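Local coordinates for xyloglucan-specific endo-beta-1,4-glucanase BoGH5A (Bacteroides ovatus, PDB 3ZMR), which hydrolyses internal beta-1,4-glucosidic linkages in the xyloglucan backbone with retention of configuration, releasing xyloglucan oligosaccharides, at residues P33-C45 with K69-G81. Sequence-based numbering, arbitrary orientation.
Sequences PAEWHISTSESWC and KERTATVTVSASG
Trp44 lays its indole over the outstretched side chain of Arg71, the two running in opposite directions. The guanidinium lies flat on the five-membered ring, planes 4° apart, with Arg71 CZ 3.7 Å from that ring's centroid in a cation-pi contact; two bonds back from CZ, beyond NE, Arg71 CD adds a CH-pi contact over the same ring. An arginine suits the place because its methylenes and its flat cation can both cover an aromatic face while the N-H groups point outward: NE bonds to Gln91 and NH2, weakly, to the carbonyl of Glu63, which together should fix the group's rotation. Glu42 CB and Cys45 CB pack on the other face of the indole. The small methyl of Ala73 rests against both Trp44 CZ2, obliquely (3.7 Å from Ala73 CB), and Glu42 CG. With an alanine in place of Trp44, the Arg71 guanidinium would probably lose its stacking partner and Ala73 one wall of its packing.

The backbones pair in antiparallel register, with two-way hydrogen bonds joining His37 to Ser78 and Ser39 to Thr76. At Ser41 the pattern shifts: its N still donates to Thr74 O, but the return bond from Thr74 N goes to the hydroxyl, Ser41 OG, at 2.8 Å and nearly straight (170°). The serine's chi1 of 72° swings OG between its own N and carbonyl carbon, where it replaces a backbone acceptor. Ile38, Thr40, Val75 and Val77 share one face, where Ile38 also packs on Val58 of strand 55-62; Ile38 CG2 meets Val75 CG1 at 3.6 Å, beta-branched side chains suiting extended strands. The polar His37, Ser39, Thr76 and Ser78 line the reverse. Such alternation, largely apolar toward the core and polar on the other face, is characteristic of a beta-sandwich, here the BACON domain, which may distance the catalytic barrel from the cell surface.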
loop_
_atom_site.group_PDB
_atom_site.type_symbol
_atom_site.label_atom_id
_atom_site.label_comp_id
_atom_site.label_asym_id
_atom_site.label_seq_id
_atom_site.Cartn_x
_atom_site.Cartn_y
_atom_site.Cartn_z
ATOM N N PRO A 33 -13.152 -30.395 37.053
ATOM C CA PRO A 33 -12.495 -31.280 38.029
ATOM C C PRO A 33 -10.987 -31.311 37.867
ATOM O O PRO A 33 -10.421 -30.438 37.200
ATOM C CB PRO A 33 -13.128 -32.640 37.729
ATOM C CG PRO A 33 -13.444 -32.578 36.273
ATOM C CD PRO A 33 -13.808 -31.153 35.973
ATOM N N ALA A 34 -10.356 -32.315 38.476
ATOM C CA ALA A 34 -8.895 -32.462 38.482
ATOM C C ALA A 34 -8.300 -32.496 37.083
ATOM O O ALA A 34 -7.152 -32.047 36.869
ATOM C CB ALA A 34 -8.488 -33.714 39.252
ATOM N N GLU A 35 -9.082 -33.031 36.145
ATOM C CA GLU A 35 -8.677 -33.105 34.748
ATOM C C GLU A 35 -9.868 -32.918 33.803
ATOM O O GLU A 35 -10.913 -33.556 33.949
ATOM C CB GLU A 35 -8.010 -34.452 34.466
ATOM C CG GLU A 35 -7.417 -34.588 33.076
ATOM C CD GLU A 35 -6.740 -35.929 32.896
ATOM O OE1 GLU A 35 -6.727 -36.728 33.861
ATOM O OE2 GLU A 35 -6.240 -36.189 31.787
ATOM N N TRP A 36 -9.703 -32.032 32.836
ATOM C CA TRP A 36 -10.667 -31.889 31.751
ATOM C C TRP A 36 -9.947 -31.557 30.461
ATOM O O TRP A 36 -8.740 -31.285 30.445
ATOM C CB TRP A 36 -11.753 -30.867 32.093
ATOM C CG TRP A 36 -11.230 -29.542 32.669
ATOM C CD1 TRP A 36 -11.226 -29.186 33.993
ATOM C CD2 TRP A 36 -10.666 -28.420 31.968
ATOM N NE1 TRP A 36 -10.711 -27.947 34.164
ATOM C CE2 TRP A 36 -10.360 -27.437 32.949
ATOM C CE3 TRP A 36 -10.396 -28.137 30.620
ATOM C CZ2 TRP A 36 -9.791 -26.205 32.625
ATOM C CZ3 TRP A 36 -9.804 -26.913 30.303
ATOM C CH2 TRP A 36 -9.518 -25.960 31.305
ATOM N N HIS A 37 -10.694 -31.607 29.372
ATOM C CA HIS A 37 -10.148 -31.475 28.030
ATOM C C HIS A 37 -11.032 -30.579 27.163
ATOM O O HIS A 37 -12.236 -30.494 27.363
ATOM C CB HIS A 37 -10.047 -32.839 27.364
ATOM C CG HIS A 37 -9.172 -33.811 28.094
ATOM N ND1 HIS A 37 -7.849 -33.999 27.770
ATOM C CD2 HIS A 37 -9.436 -34.666 29.116
ATOM C CE1 HIS A 37 -7.335 -34.931 28.560
ATOM N NE2 HIS A 37 -8.278 -35.348 29.384
ATOM N N ILE A 38 -10.393 -29.891 26.229
ATOM C CA ILE A 38 -11.075 -29.070 25.221
ATOM C C ILE A 38 -10.578 -29.349 23.794
ATOM O O ILE A 38 -9.397 -29.432 23.543
ATOM C CB ILE A 38 -10.872 -27.571 25.516
ATOM C CG1 ILE A 38 -11.506 -27.220 26.864
ATOM C CG2 ILE A 38 -11.505 -26.712 24.402
ATOM C CD1 ILE A 38 -11.301 -25.765 27.272
ATOM N N SER A 39 -11.531 -29.479 22.875
ATOM C CA SER A 39 -11.275 -29.503 21.446
ATOM C C SER A 39 -12.269 -28.536 20.780
ATOM O O SER A 39 -13.236 -28.067 21.416
ATOM C CB SER A 39 -11.406 -30.917 20.867
ATOM O OG SER A 39 -12.737 -31.373 20.910
ATOM N N THR A 40 -11.991 -28.211 19.527
ATOM C CA THR A 40 -12.912 -27.439 18.685
ATOM C C THR A 40 -13.145 -28.154 17.341
ATOM O O THR A 40 -12.336 -28.975 16.887
ATOM C CB THR A 40 -12.424 -25.993 18.385
ATOM O OG1 THR A 40 -11.540 -25.993 17.260
ATOM C CG2 THR A 40 -11.738 -25.361 19.589
ATOM N N SER A 41 -14.247 -27.787 16.695
ATOM C CA SER A 41 -14.702 -28.471 15.484
ATOM C C SER A 41 -14.143 -27.875 14.184
ATOM O O SER A 41 -14.363 -28.438 13.114
ATOM C CB SER A 41 -16.233 -28.468 15.441
ATOM O OG SER A 41 -16.719 -27.165 15.163
ATOM N N GLU A 42 -13.455 -26.731 14.278
ATOM C CA GLU A 42 -12.961 -26.007 13.097
ATOM C C GLU A 42 -11.594 -25.374 13.380
ATOM O O GLU A 42 -11.368 -24.845 14.463
ATOM C CB GLU A 42 -13.940 -24.909 12.653
ATOM C CG GLU A 42 -15.350 -25.383 12.328
ATOM C CD GLU A 42 -15.440 -26.221 11.059
ATOM O OE1 GLU A 42 -14.470 -26.278 10.265
ATOM O OE2 GLU A 42 -16.511 -26.807 10.842
ATOM N N SER A 43 -10.719 -25.416 12.389
ATOM C CA SER A 43 -9.334 -24.957 12.527
ATOM C C SER A 43 -9.228 -23.459 12.768
ATOM O O SER A 43 -8.243 -23.006 13.333
ATOM C CB SER A 43 -8.504 -25.353 11.300
ATOM O OG SER A 43 -9.002 -24.752 10.120
ATOM N N TRP A 44 -10.252 -22.703 12.368
ATOM C CA TRP A 44 -10.237 -21.223 12.549
ATOM C C TRP A 44 -10.678 -20.770 13.952
ATOM O O TRP A 44 -10.611 -19.587 14.301
ATOM C CB TRP A 44 -11.109 -20.508 11.497
ATOM C CG TRP A 44 -12.561 -20.988 11.422
ATOM C CD1 TRP A 44 -13.065 -21.925 10.544
ATOM C CD2 TRP A 44 -13.674 -20.600 12.258
ATOM N NE1 TRP A 44 -14.399 -22.117 10.763
ATOM C CE2 TRP A 44 -14.805 -21.339 11.811
ATOM C CE3 TRP A 44 -13.839 -19.689 13.327
ATOM C CZ2 TRP A 44 -16.065 -21.209 12.388
ATOM C CZ3 TRP A 44 -15.114 -19.558 13.910
ATOM C CH2 TRP A 44 -16.215 -20.309 13.412
ATOM N N CYS A 45 -11.138 -21.721 14.745
ATOM C CA CYS A 45 -11.545 -21.509 16.115
ATOM C C CYS A 45 -10.598 -22.302 17.024
ATOM O O CYS A 45 -10.508 -23.529 16.947
ATOM C CB CYS A 45 -12.992 -21.961 16.309
ATOM S SG CYS A 45 -13.628 -21.723 17.978
ATOM N N LYS A 69 -19.151 -15.404 4.168
ATOM C CA LYS A 69 -20.298 -16.093 4.772
ATOM C C LYS A 69 -20.128 -16.162 6.284
ATOM O O LYS A 69 -19.019 -16.269 6.789
ATOM C CB LYS A 69 -20.423 -17.533 4.272
ATOM N N GLU A 70 -21.248 -16.102 6.995
ATOM C CA GLU A 70 -21.262 -16.453 8.401
ATOM C C GLU A 70 -20.712 -17.850 8.530
ATOM O O GLU A 70 -20.969 -18.722 7.673
ATOM C CB GLU A 70 -22.684 -16.436 8.962
ATOM C CG GLU A 70 -22.815 -17.118 10.326
ATOM C CD GLU A 70 -24.254 -17.336 10.719
ATOM O OE1 GLU A 70 -24.937 -16.325 10.979
ATOM O OE2 GLU A 70 -24.692 -18.513 10.771
ATOM N N ARG A 71 -19.997 -18.099 9.620
ATOM C CA ARG A 71 -19.512 -19.448 9.885
ATOM C C ARG A 71 -19.693 -19.817 11.347
ATOM O O ARG A 71 -19.741 -18.956 12.237
ATOM C CB ARG A 71 -18.064 -19.645 9.442
ATOM C CG ARG A 71 -17.045 -18.697 10.058
ATOM C CD ARG A 71 -15.704 -18.875 9.368
ATOM N NE ARG A 71 -14.641 -18.103 10.036
ATOM C CZ ARG A 71 -13.360 -18.089 9.660
ATOM N NH1 ARG A 71 -12.949 -18.794 8.617
ATOM N NH2 ARG A 71 -12.472 -17.358 10.327
ATOM N N THR A 72 -19.785 -21.120 11.572
ATOM C CA THR A 72 -20.033 -21.655 12.899
ATOM C C THR A 72 -19.081 -22.794 13.258
ATOM O O THR A 72 -18.525 -23.481 12.407
ATOM C CB THR A 72 -21.479 -22.165 13.053
ATOM O OG1 THR A 72 -21.716 -23.252 12.137
ATOM C CG2 THR A 72 -22.499 -21.028 12.826
ATOM N N ALA A 73 -18.896 -22.953 14.553
ATOM C CA ALA A 73 -18.081 -24.021 15.109
ATOM C C ALA A 73 -18.623 -24.397 16.484
ATOM O O ALA A 73 -19.525 -23.739 17.053
ATOM C CB ALA A 73 -16.646 -23.571 15.234
ATOM N N THR A 74 -18.089 -25.497 17.003
ATOM C CA THR A 74 -18.316 -25.834 18.411
ATOM C C THR A 74 -16.988 -25.964 19.143
ATOM O O THR A 74 -15.932 -26.193 18.536
ATOM C CB THR A 74 -19.126 -27.133 18.594
ATOM O OG1 THR A 74 -18.411 -28.220 17.997
ATOM C CG2 THR A 74 -20.491 -27.007 17.967
ATOM N N VAL A 75 -17.073 -25.775 20.451
ATOM C CA VAL A 75 -15.986 -26.033 21.392
ATOM C C VAL A 75 -16.539 -27.034 22.407
ATOM O O VAL A 75 -17.564 -26.782 23.069
ATOM C CB VAL A 75 -15.545 -24.732 22.107
ATOM C CG1 VAL A 75 -14.455 -25.020 23.131
ATOM C CG2 VAL A 75 -15.041 -23.703 21.086
ATOM N N THR A 76 -15.856 -28.169 22.516
ATOM C CA THR A 76 -16.300 -29.263 23.371
ATOM C C THR A 76 -15.400 -29.401 24.571
ATOM O O THR A 76 -14.188 -29.621 24.434
ATOM C CB THR A 76 -16.313 -30.572 22.573
ATOM O OG1 THR A 76 -17.291 -30.448 21.543
ATOM C CG2 THR A 76 -16.679 -31.792 23.453
ATOM N N VAL A 77 -16.007 -29.228 25.737
ATOM C CA VAL A 77 -15.316 -29.418 27.024
ATOM C C VAL A 77 -15.741 -30.769 27.602
ATOM O O VAL A 77 -16.929 -31.056 27.716
ATOM C CB VAL A 77 -15.653 -28.296 28.022
ATOM C CG1 VAL A 77 -14.722 -28.358 29.214
ATOM C CG2 VAL A 77 -15.590 -26.915 27.334
ATOM N N SER A 78 -14.764 -31.590 27.988
ATOM C CA SER A 78 -15.073 -32.933 28.457
ATOM C C SER A 78 -14.264 -33.335 29.678
ATOM O O SER A 78 -13.180 -32.811 29.923
ATOM C CB SER A 78 -14.854 -33.933 27.329
ATOM O OG SER A 78 -13.517 -33.944 26.901
ATOM N N ALA A 79 -14.808 -34.274 30.436
ATOM C CA ALA A 79 -14.130 -34.809 31.612
ATOM C C ALA A 79 -14.669 -36.211 31.850
ATOM O O ALA A 79 -15.816 -36.512 31.525
ATOM C CB ALA A 79 -14.375 -33.926 32.819
ATOM N N SER A 80 -13.827 -37.050 32.434
ATOM C CA SER A 80 -14.152 -38.438 32.687
ATOM C C SER A 80 -15.378 -38.541 33.571
ATOM O O SER A 80 -15.476 -37.866 34.595
ATOM C CB SER A 80 -12.965 -39.110 33.341
ATOM O OG SER A 80 -11.916 -39.267 32.412
ATOM N N GLY A 81 -16.328 -39.364 33.130
ATOM C CA GLY A 81 -17.588 -39.592 33.852
ATOM C C GLY A 81 -18.545 -38.408 33.971
ATOM O O GLY A 81 -19.483 -38.442 34.771
HETATM O O HOH W 1 -11.269 -36.404 32.725
#